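Non-structural polyprotein (Sindbis virus, PDB 4GUA) is a replicase precursor whose nsP2 region carries a cysteine protease that probably cleaves the polyprotein, followed in nsP3 by a macro domain and a zinc-binding domain. Local coordinates at residues I30-F41 with A55-F64; N352-N363 with V375-W383. One frame throughout, in Å; residues are numbered along the deposited sequence.

Contact 1: I30-F41 with A55-F64. With SO4 (sulfate ion), chain N.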
loop_
_atom_site.group_PDB
_atom_site.type_symbol
_atom_site.label_atom_id
_atom_site.label_comp_id
_atom_site.label_asym_id
_atom_site.label_seq_id
_atom_site.Cartn_x
_atom_site.Cartn_y
_atom_site.Cartn_z
ATOM N N ILE A 30 17.753 23.591 -12.596
ATOM C CA ILE A 30 18.645 22.442 -12.490
ATOM C C ILE A 30 19.198 22.051 -13.849
ATOM O O ILE A 30 18.442 21.824 -14.800
ATOM C CB ILE A 30 17.914 21.219 -11.911
ATOM C CG1 ILE A 30 17.423 21.514 -10.493
ATOM C CG2 ILE A 30 18.825 20.001 -11.924
ATOM C CD1 ILE A 30 16.502 20.456 -9.940
ATOM N N VAL A 31 20.523 21.996 -13.944
ATOM C CA VAL A 31 21.173 21.469 -15.135
ATOM C C VAL A 31 22.243 20.458 -14.747
ATOM O O VAL A 31 23.300 20.842 -14.242
ATOM C CB VAL A 31 21.817 22.607 -15.917
ATOM C CG1 VAL A 31 22.504 22.078 -17.135
ATOM C CG2 VAL A 31 20.760 23.600 -16.314
ATOM N N LEU A 32 21.997 19.182 -15.045
ATOM C CA LEU A 32 22.886 18.094 -14.625
ATOM C C LEU A 32 23.995 17.819 -15.633
ATOM O O LEU A 32 23.765 17.839 -16.846
ATOM C CB LEU A 32 22.092 16.802 -14.414
ATOM C CG LEU A 32 21.084 16.770 -13.267
ATOM C CD1 LEU A 32 20.324 15.449 -13.258
ATOM C CD2 LEU A 32 21.792 16.983 -11.941
ATOM N N THR A 33 25.202 17.582 -15.131
ATOM C CA THR A 33 26.292 17.142 -15.988
ATOM C C THR A 33 26.223 15.629 -16.152
ATOM O O THR A 33 25.410 14.964 -15.506
ATOM C CB THR A 33 27.668 17.513 -15.403
ATOM O OG1 THR A 33 27.913 16.758 -14.208
ATOM C CG2 THR A 33 27.725 18.983 -15.084
ATOM N N GLY A 34 27.104 15.089 -16.992
ATOM C CA GLY A 34 27.160 13.661 -17.234
ATOM C C GLY A 34 27.553 12.914 -15.973
ATOM O O GLY A 34 26.975 11.880 -15.653
ATOM N N CYS A 35 28.555 13.437 -15.267
ATOM C CA CYS A 35 29.014 12.838 -14.018
ATOM C C CYS A 35 27.922 12.880 -12.959
ATOM O O CYS A 35 27.767 11.940 -12.176
ATOM C CB CYS A 35 30.257 13.562 -13.497
ATOM S SG CYS A 35 31.718 13.349 -14.527
ATOM N N GLN A 36 27.179 13.980 -12.925
ATOM C CA GLN A 36 26.083 14.115 -11.983
ATOM C C GLN A 36 24.953 13.130 -12.303
ATOM O O GLN A 36 24.391 12.500 -11.399
ATOM C CB GLN A 36 25.595 15.563 -11.954
ATOM C CG GLN A 36 26.580 16.467 -11.237
ATOM C CD GLN A 36 26.405 17.939 -11.535
ATOM O OE1 GLN A 36 25.511 18.348 -12.279
ATOM N NE2 GLN A 36 27.279 18.747 -10.960
ATOM N N TRP A 37 24.638 12.970 -13.583
ATOM C CA TRP A 37 23.653 11.971 -13.978
ATOM C C TRP A 37 24.094 10.589 -13.517
ATOM O O TRP A 37 23.301 9.827 -12.971
ATOM C CB TRP A 37 23.467 11.949 -15.494
ATOM C CG TRP A 37 22.480 12.947 -16.020
ATOM C CD1 TRP A 37 22.757 14.048 -16.775
ATOM C CD2 TRP A 37 21.058 12.924 -15.847
ATOM N NE1 TRP A 37 21.596 14.711 -17.085
ATOM C CE2 TRP A 37 20.538 14.046 -16.526
ATOM C CE3 TRP A 37 20.172 12.063 -15.189
ATOM C CZ2 TRP A 37 19.176 14.334 -16.567
ATOM C CZ3 TRP A 37 18.813 12.351 -15.226
ATOM C CH2 TRP A 37 18.332 13.484 -15.906
ATOM N N SER A 38 25.369 10.277 -13.737
ATOM C CA SER A 38 25.922 8.969 -13.396
ATOM C C SER A 38 25.961 8.751 -11.888
ATOM O O SER A 38 25.764 7.634 -11.393
ATOM C CB SER A 38 27.332 8.827 -13.960
ATOM O OG SER A 38 27.315 8.942 -15.367
ATOM N N GLU A 39 26.204 9.829 -11.158
ATOM C CA GLU A 39 26.373 9.718 -9.727
ATOM C C GLU A 39 25.008 9.465 -9.107
ATOM O O GLU A 39 24.889 8.716 -8.143
ATOM C CB GLU A 39 27.019 10.978 -9.152
ATOM C CG GLU A 39 27.373 10.857 -7.676
ATOM C CD GLU A 39 27.740 12.188 -7.048
ATOM O OE1 GLU A 39 28.031 13.142 -7.809
ATOM O OE2 GLU A 39 27.732 12.275 -5.795
ATOM N N LEU A 40 23.977 10.079 -9.677
ATOM C CA LEU A 40 22.620 9.935 -9.160
ATOM C C LEU A 40 21.945 8.603 -9.540
ATOM O O LEU A 40 21.284 7.975 -8.712
ATOM C CB LEU A 40 21.766 11.104 -9.647
ATOM C CG LEU A 40 22.149 12.472 -9.073
ATOM C CD1 LEU A 40 21.291 13.570 -9.680
ATOM C CD2 LEU A 40 22.019 12.479 -7.562
ATOM N N PHE A 41 22.099 8.182 -10.790
ATOM C CA PHE A 41 21.439 6.971 -11.265
ATOM C C PHE A 41 22.430 5.903 -11.703
ATOM O O PHE A 41 23.206 6.103 -12.637
ATOM C CB PHE A 41 20.497 7.295 -12.426
ATOM C CG PHE A 41 19.444 8.310 -12.085
ATOM C CD1 PHE A 41 18.265 7.920 -11.467
ATOM C CD2 PHE A 41 19.625 9.649 -12.393
ATOM C CE1 PHE A 41 17.293 8.845 -11.145
ATOM C CE2 PHE A 41 18.653 10.579 -12.078
ATOM C CZ PHE A 41 17.483 10.174 -11.455
ATOM N N ALA A 55 12.756 8.665 -12.243
ATOM C CA ALA A 55 13.959 9.491 -12.199
ATOM C C ALA A 55 13.631 10.886 -11.681
ATOM O O ALA A 55 14.385 11.453 -10.895
ATOM C CB ALA A 55 14.607 9.573 -13.573
ATOM N N LEU A 56 12.500 11.428 -12.117
ATOM C CA LEU A 56 12.111 12.775 -11.733
ATOM C C LEU A 56 11.839 12.833 -10.234
ATOM O O LEU A 56 12.186 13.812 -9.574
ATOM C CB LEU A 56 10.889 13.241 -12.527
ATOM C CG LEU A 56 10.402 14.657 -12.194
ATOM C CD1 LEU A 56 11.530 15.689 -12.269
ATOM C CD2 LEU A 56 9.252 15.059 -13.108
ATOM N N ASP A 57 11.218 11.788 -9.697
ATOM C CA ASP A 57 10.965 11.723 -8.258
ATOM C C ASP A 57 12.296 11.723 -7.502
ATOM O O ASP A 57 12.468 12.455 -6.530
ATOM C CB ASP A 57 10.122 10.488 -7.903
ATOM C CG ASP A 57 9.542 10.546 -6.485
ATOM O OD1 ASP A 57 8.673 11.401 -6.216
ATOM O OD2 ASP A 57 9.942 9.718 -5.635
ATOM N N VAL A 58 13.242 10.915 -7.969
ATOM C CA VAL A 58 14.560 10.830 -7.343
ATOM C C VAL A 58 15.291 12.173 -7.359
ATOM O O VAL A 58 15.955 12.544 -6.391
ATOM C CB VAL A 58 15.441 9.765 -8.036
ATOM C CG1 VAL A 58 16.915 10.105 -7.877
ATOM C CG2 VAL A 58 15.145 8.375 -7.479
ATOM N N ILE A 59 15.182 12.893 -8.471
ATOM C CA ILE A 59 15.892 14.154 -8.631
ATOM C C ILE A 59 15.281 15.207 -7.725
ATOM O O ILE A 59 15.983 16.037 -7.153
ATOM C CB ILE A 59 15.861 14.639 -10.088
ATOM C CG1 ILE A 59 16.676 13.687 -10.960
ATOM C CG2 ILE A 59 16.433 16.049 -10.197
ATOM C CD1 ILE A 59 16.294 13.714 -12.407
ATOM N N CYS A 60 13.963 15.164 -7.597
ATOM C CA CYS A 60 13.259 16.096 -6.741
ATOM C C CYS A 60 13.716 15.889 -5.293
ATOM O O CYS A 60 14.078 16.844 -4.601
ATOM C CB CYS A 60 11.750 15.884 -6.870
ATOM S SG CYS A 60 10.751 17.070 -5.953
ATOM N N ILE A 61 13.746 14.637 -4.844
ATOM C CA ILE A 61 14.180 14.361 -3.483
ATOM C C ILE A 61 15.619 14.816 -3.280
ATOM O O ILE A 61 15.963 15.384 -2.251
ATOM C CB ILE A 61 14.111 12.867 -3.141
ATOM C CG1 ILE A 61 12.678 12.350 -3.240
ATOM C CG2 ILE A 61 14.666 12.622 -1.736
ATOM C CD1 ILE A 61 12.559 10.861 -2.967
ATOM N N LYS A 62 16.465 14.561 -4.267
ATOM C CA LYS A 62 17.878 14.878 -4.132
ATOM C C LYS A 62 18.161 16.375 -4.049
ATOM O O LYS A 62 18.991 16.790 -3.259
ATOM C CB LYS A 62 18.673 14.242 -5.271
ATOM C CG LYS A 62 19.057 12.796 -5.012
ATOM C CD LYS A 62 19.994 12.696 -3.810
ATOM C CE LYS A 62 20.167 11.279 -3.339
ATOM N NZ LYS A 62 18.989 10.887 -2.532
ATOM N N PHE A 63 17.489 17.183 -4.862
ATOM C CA PHE A 63 17.702 18.634 -4.830
ATOM C C PHE A 63 16.934 19.364 -3.724
ATOM O O PHE A 63 17.485 20.218 -3.040
ATOM C CB PHE A 63 17.360 19.260 -6.187
ATOM C CG PHE A 63 18.467 19.161 -7.191
ATOM C CD1 PHE A 63 18.578 18.058 -8.018
ATOM C CD2 PHE A 63 19.413 20.166 -7.295
ATOM C CE1 PHE A 63 19.607 17.965 -8.937
ATOM C CE2 PHE A 63 20.444 20.076 -8.206
ATOM C CZ PHE A 63 20.542 18.973 -9.028
ATOM N N PHE A 64 15.644 19.070 -3.608
ATOM C CA PHE A 64 14.768 19.773 -2.673
ATOM C C PHE A 64 14.419 19.025 -1.372
ATOM O O PHE A 64 13.661 19.534 -0.547
ATOM C CB PHE A 64 13.507 20.211 -3.409
ATOM C CG PHE A 64 13.794 20.862 -4.734
ATOM C CD1 PHE A 64 14.570 22.006 -4.801
ATOM C CD2 PHE A 64 13.309 20.322 -5.910
ATOM C CE1 PHE A 64 14.849 22.605 -6.010
ATOM C CE2 PHE A 64 13.585 20.922 -7.122
ATOM C CZ PHE A 64 14.356 22.066 -7.168
HETATM S S SO4 N . 29.972 15.985 -18.479
HETATM O O1 SO4 N . 28.920 16.921 -18.907
HETATM O O2 SO4 N . 31.280 16.633 -18.526
HETATM O O3 SO4 N . 29.741 15.532 -17.108
HETATM O O4 SO4 N . 29.988 14.823 -19.366
#
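Ile30 lies over the ring of Phe63: its CD1 is 3.8 Å from the Phe63 ring centroid and 18° off the ring normal, a CH-pi contact over one face. CG1 of Ile30 stands beside the backbone N (chi1 -62°) and the chain then runs extended, which carries CD1 on until it also meets Phe64 CZ at 3.9 Å. Leu32 approaches the same Phe63 ring from its edge, with CD2 lying 3.7 Å from Phe63 CZ near the ring plane, while its CD1 covers a face of Trp37.

At the far end of helix 34-40, Phe41 sets CZ against one stripe of helix 52-64, 3.4 Å from Ala55 O at the ring edge and 3.6 Å from Ile59 CG1. Val58 CG1 comes obliquely to CE1. Leu40 CD2 rests on the aliphatic part of Lys62.

Helix 34-40 starts with a capping box: Gln36 N donates to Thr33 OG1 (3.1 Å) and Thr33 N to Gln36 OE1. A sulfate binds there, Cys35 N donating to its O3 at 3.0 Å. Trp17 and Leu25 of helix 16-27 flank the contact on Phe41 and Ile59. Within this C9 peptidase region the loop and helix of 30-41 thus pack on helix 52-64 through largely buried aliphatic and aromatic carbon, while polar ends bond within their own segment or to surrounding residues, as Lys62 NZ does to Asn144 O.

Contact 2: N352-N363 with V375-W383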
loop_
_atom_site.group_PDB
_atom_site.type_symbol
_atom_site.label_atom_id
_atom_site.label_comp_id
_atom_site.label_asym_id
_atom_site.label_seq_id
_atom_site.Cartn_x
_atom_site.Cartn_y
_atom_site.Cartn_z
ATOM N N ASN A 352 -17.663 -26.552 20.057
ATOM C CA ASN A 352 -17.844 -25.399 20.928
ATOM C C ASN A 352 -16.587 -24.540 20.908
ATOM O O ASN A 352 -15.493 -25.017 21.218
ATOM C CB ASN A 352 -18.141 -25.856 22.357
ATOM C CG ASN A 352 -18.313 -24.695 23.318
ATOM O OD1 ASN A 352 -18.342 -23.534 22.908
ATOM N ND2 ASN A 352 -18.413 -25.004 24.607
ATOM N N ILE A 353 -16.741 -23.272 20.550
ATOM C CA ILE A 353 -15.591 -22.399 20.356
ATOM C C ILE A 353 -14.802 -22.195 21.649
ATOM O O ILE A 353 -13.606 -21.901 21.610
ATOM C CB ILE A 353 -16.016 -21.026 19.781
ATOM C CG1 ILE A 353 -14.829 -20.339 19.106
ATOM C CG2 ILE A 353 -16.618 -20.143 20.870
ATOM C CD1 ILE A 353 -15.187 -19.034 18.420
ATOM N N ALA A 354 -15.460 -22.367 22.791
ATOM C CA ALA A 354 -14.787 -22.202 24.077
ATOM C C ALA A 354 -13.612 -23.164 24.206
ATOM O O ALA A 354 -12.662 -22.907 24.950
ATOM C CB ALA A 354 -15.765 -22.415 25.219
ATOM N N ASP A 355 -13.675 -24.266 23.471
ATOM C CA ASP A 355 -12.645 -25.294 23.553
ATOM C C ASP A 355 -11.541 -25.117 22.502
ATOM O O ASP A 355 -10.665 -25.973 22.362
ATOM C CB ASP A 355 -13.280 -26.688 23.450
ATOM C CG ASP A 355 -14.023 -27.092 24.725
ATOM O OD1 ASP A 355 -13.491 -26.844 25.830
ATOM O OD2 ASP A 355 -15.134 -27.662 24.620
ATOM N N CYS A 356 -11.581 -24.012 21.766
ATOM C CA CYS A 356 -10.644 -23.802 20.665
ATOM C C CYS A 356 -9.174 -23.894 21.094
ATOM O O CYS A 356 -8.808 -23.518 22.212
ATOM C CB CYS A 356 -10.911 -22.452 19.986
ATOM S SG CYS A 356 -10.597 -20.992 21.003
ATOM N N GLN A 357 -8.347 -24.424 20.193
ATOM C CA GLN A 357 -6.901 -24.504 20.393
ATOM C C GLN A 357 -6.140 -23.350 19.733
ATOM O O GLN A 357 -4.920 -23.272 19.843
ATOM C CB GLN A 357 -6.369 -25.837 19.853
ATOM C CG GLN A 357 -6.771 -27.059 20.669
ATOM C CD GLN A 357 -6.231 -27.013 22.090
ATOM O OE1 GLN A 357 -5.016 -26.969 22.302
ATOM N NE2 GLN A 357 -7.131 -27.022 23.071
ATOM N N GLU A 358 -6.846 -22.461 19.039
ATOM C CA GLU A 358 -6.195 -21.365 18.316
ATOM C C GLU A 358 -5.693 -20.299 19.284
ATOM O O GLU A 358 -6.256 -20.137 20.362
ATOM C CB GLU A 358 -7.158 -20.740 17.306
ATOM C CG GLU A 358 -7.440 -21.600 16.079
ATOM C CD GLU A 358 -8.303 -22.807 16.378
ATOM O OE1 GLU A 358 -9.124 -22.734 17.317
ATOM O OE2 GLU A 358 -8.169 -23.827 15.664
ATOM N N GLU A 359 -4.649 -19.569 18.895
ATOM C CA GLU A 359 -3.995 -18.598 19.785
ATOM C C GLU A 359 -4.954 -17.543 20.326
ATOM O O GLU A 359 -4.885 -17.168 21.502
ATOM C CB GLU A 359 -2.831 -17.901 19.079
ATOM C CG GLU A 359 -2.152 -16.841 19.938
ATOM C CD GLU A 359 -0.949 -16.196 19.265
ATOM O OE1 GLU A 359 -0.394 -16.799 18.314
ATOM O OE2 GLU A 359 -0.569 -15.076 19.685
ATOM N N ALA A 360 -5.822 -17.041 19.457
ATOM C CA ALA A 360 -6.808 -16.057 19.869
ATOM C C ALA A 360 -8.198 -16.513 19.459
ATOM O O ALA A 360 -8.376 -17.199 18.452
ATOM C CB ALA A 360 -6.490 -14.705 19.253
ATOM N N VAL A 361 -9.188 -16.123 20.248
ATOM C CA VAL A 361 -10.569 -16.431 19.940
ATOM C C VAL A 361 -11.341 -15.126 19.850
ATOM O O VAL A 361 -11.139 -14.216 20.659
ATOM C CB VAL A 361 -11.196 -17.333 21.023
ATOM C CG1 VAL A 361 -11.158 -16.649 22.384
ATOM C CG2 VAL A 361 -12.616 -17.710 20.645
ATOM N N VAL A 362 -12.237 -15.045 18.874
ATOM C CA VAL A 362 -13.019 -13.840 18.661
ATOM C C VAL A 362 -14.414 -14.072 19.195
ATOM O O VAL A 362 -15.060 -15.067 18.869
ATOM C CB VAL A 362 -13.115 -13.469 17.171
ATOM C CG1 VAL A 362 -14.164 -12.383 16.956
ATOM C CG2 VAL A 362 -11.755 -13.038 16.634
ATOM N N ASN A 363 -14.844 -13.183 20.079
ATOM C CA ASN A 363 -16.213 -13.183 20.564
ATOM C C ASN A 363 -17.105 -12.345 19.653
ATOM O O ASN A 363 -16.683 -11.300 19.149
ATOM C CB ASN A 363 -16.256 -12.622 21.985
ATOM C CG ASN A 363 -17.659 -12.588 22.557
ATOM O OD1 ASN A 363 -18.476 -13.459 22.271
ATOM N ND2 ASN A 363 -17.944 -11.576 23.363
ATOM N N VAL A 375 -22.108 -17.460 20.860
ATOM C CA VAL A 375 -20.754 -17.874 21.190
ATOM C C VAL A 375 -20.367 -17.149 22.475
ATOM O O VAL A 375 -19.617 -17.672 23.301
ATOM C CB VAL A 375 -19.749 -17.542 20.077
ATOM C CG1 VAL A 375 -19.990 -18.428 18.870
ATOM C CG2 VAL A 375 -19.830 -16.072 19.704
ATOM N N CYS A 376 -20.875 -15.927 22.615
ATOM C CA CYS A 376 -20.572 -15.072 23.760
ATOM C C CYS A 376 -20.873 -15.745 25.101
ATOM O O CYS A 376 -20.191 -15.489 26.090
ATOM C CB CYS A 376 -21.341 -13.757 23.652
ATOM S SG CYS A 376 -20.951 -12.574 24.953
ATOM N N ARG A 377 -21.896 -16.590 25.139
ATOM C CA ARG A 377 -22.201 -17.352 26.345
ATOM C C ARG A 377 -21.024 -18.243 26.728
ATOM O O ARG A 377 -20.578 -18.249 27.874
ATOM C CB ARG A 377 -23.432 -18.231 26.124
ATOM C CG ARG A 377 -23.797 -19.110 27.318
ATOM C CD ARG A 377 -24.920 -20.069 26.966
ATOM N NE ARG A 377 -25.512 -20.716 28.137
ATOM C CZ ARG A 377 -26.679 -20.376 28.685
ATOM N NH1 ARG A 377 -27.409 -19.384 28.182
ATOM N NH2 ARG A 377 -27.128 -21.034 29.745
ATOM N N ALA A 378 -20.520 -18.992 25.753
ATOM C CA ALA A 378 -19.425 -19.929 25.983
ATOM C C ALA A 378 -18.147 -19.209 26.388
ATOM O O ALA A 378 -17.432 -19.640 27.300
ATOM C CB ALA A 378 -19.184 -20.754 24.733
ATOM N N ILE A 379 -17.876 -18.100 25.714
ATOM C CA ILE A 379 -16.662 -17.335 25.956
ATOM C C ILE A 379 -16.678 -16.721 27.358
ATOM O O ILE A 379 -15.652 -16.687 28.041
ATOM C CB ILE A 379 -16.484 -16.257 24.863
ATOM C CG1 ILE A 379 -16.349 -16.943 23.503
ATOM C CG2 ILE A 379 -15.251 -15.407 25.122
ATOM C CD1 ILE A 379 -16.240 -16.004 22.339
ATOM N N TYR A 380 -17.843 -16.256 27.796
ATOM C CA TYR A 380 -17.969 -15.683 29.132
ATOM C C TYR A 380 -17.803 -16.748 30.214
ATOM O O TYR A 380 -17.163 -16.506 31.236
ATOM C CB TYR A 380 -19.322 -14.992 29.311
ATOM C CG TYR A 380 -19.758 -14.900 30.758
ATOM C CD1 TYR A 380 -19.226 -13.936 31.604
ATOM C CD2 TYR A 380 -20.693 -15.785 31.280
ATOM C CE1 TYR A 380 -19.620 -13.850 32.928
ATOM C CE2 TYR A 380 -21.091 -15.708 32.604
ATOM C CZ TYR A 380 -20.550 -14.738 33.425
ATOM O OH TYR A 380 -20.939 -14.655 34.745
ATOM N N LYS A 381 -18.388 -17.923 29.999
ATOM C CA LYS A 381 -18.305 -18.971 31.001
ATOM C C LYS A 381 -16.875 -19.473 31.185
ATOM O O LYS A 381 -16.463 -19.748 32.310
ATOM C CB LYS A 381 -19.225 -20.138 30.656
ATOM C CG LYS A 381 -20.694 -19.787 30.756
ATOM C CD LYS A 381 -21.592 -20.990 31.025
ATOM C CE LYS A 381 -21.396 -22.103 29.993
ATOM N NZ LYS A 381 -21.938 -23.417 30.470
ATOM N N ARG A 382 -16.121 -19.613 30.096
ATOM C CA ARG A 382 -14.720 -20.034 30.221
ATOM C C ARG A 382 -13.715 -18.917 30.545
ATOM O O ARG A 382 -12.721 -19.157 31.234
ATOM C CB ARG A 382 -14.246 -20.781 28.987
ATOM C CG ARG A 382 -12.786 -21.159 29.114
ATOM C CD ARG A 382 -12.317 -21.953 27.933
ATOM N NE ARG A 382 -12.802 -23.331 27.963
ATOM C CZ ARG A 382 -12.023 -24.409 27.952
ATOM N NH1 ARG A 382 -10.699 -24.293 27.917
ATOM N NH2 ARG A 382 -12.574 -25.615 27.974
ATOM N N TRP A 383 -13.939 -17.713 30.025
ATOM C CA TRP A 383 -12.993 -16.622 30.242
ATOM C C TRP A 383 -13.674 -15.378 30.805
ATOM O O TRP A 383 -13.634 -14.311 30.190
ATOM C CB TRP A 383 -12.288 -16.251 28.938
ATOM C CG TRP A 383 -11.490 -17.358 28.321
ATOM C CD1 TRP A 383 -10.293 -17.845 28.748
ATOM C CD2 TRP A 383 -11.826 -18.094 27.136
ATOM N NE1 TRP A 383 -9.865 -18.851 27.912
ATOM C CE2 TRP A 383 -10.786 -19.024 26.914
ATOM C CE3 TRP A 383 -12.904 -18.062 26.243
ATOM C CZ2 TRP A 383 -10.798 -19.916 25.843
ATOM C CZ3 TRP A 383 -12.914 -18.944 25.180
ATOM C CH2 TRP A 383 -11.864 -19.859 24.987
#
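Val375 meets Ile353, its CB 4.1 Å from Ile353 CG2. Cys376 follows against the side chain of Asn363, where the end of strand 360-363 comes near the helix. Further on, Ala378 presents CB to Ala354 CB at 3.8 Å, a close approach that two small side chains allow, with the CA atoms 5.5 Å apart. Asn352 OD1 also touches Ala378 CB, while taking the N-H of Ala354 in an Asx turn that opens the 3-10 segment 353-355; that donor stands well above the carbonyl plane.

Ile379 reaches between the 3-10 segment and the strand. Its CG1 faces Ile353 CG2, and the extended chain brings CD1 to Asn363 CA and to Val361 CG2, the latter at 4.3 Å. Arg382 turns at chi3 (-75°) to lay one guanidinium face over Ala354 O, and its NH2 forms a salt bridge to Asp355 OD1 at 2.6 Å. The bridge runs through NH2 alone, with carboxylate and guanidinium planes 89° apart and not side by side as in a two-pronged pair. Trp383, the first residue beyond the helix, has its indole held between Val361 CG1, 4.0 Å from CZ3, and Arg382 CD on the opposite face. Its CH2 comes to 3.2 Å from Ala354 O and also touches Cys356 SG.

Helix 375-382 thus packs on the macro domain's mixed sheet, its axis 8.8 Å from that of strand 360-363 and running at 129° to it. The strand lies between 405-410 and 445-448, and Ile379 and Trp383 also touch Val407 and Lys405 of the former, while Ile353 and Cys356 extend the packing to Tyr484 of strand 480-484.

How the contacts relate
Contact 1 and contact 2 belong to different modules, the C9 peptidase region and the macro domain, and neither touches the other: their centres are 58 Å apart and their nearest atoms about 37 Å. They follow in series along the chain and lie on opposite sides of its centre, at 26 Å and 33 Å from it. Both have small molecules nearby, probably from the crystallisation liquor: besides the sulfate at the start of helix 34-40, a second lies about 4 Å from the Phe64 side chain, and a MES molecule about 4 Å from that of Cys376. The zinc site of Cys605, Cys607, Cys630 and Cys648 draws no ligand from either contact.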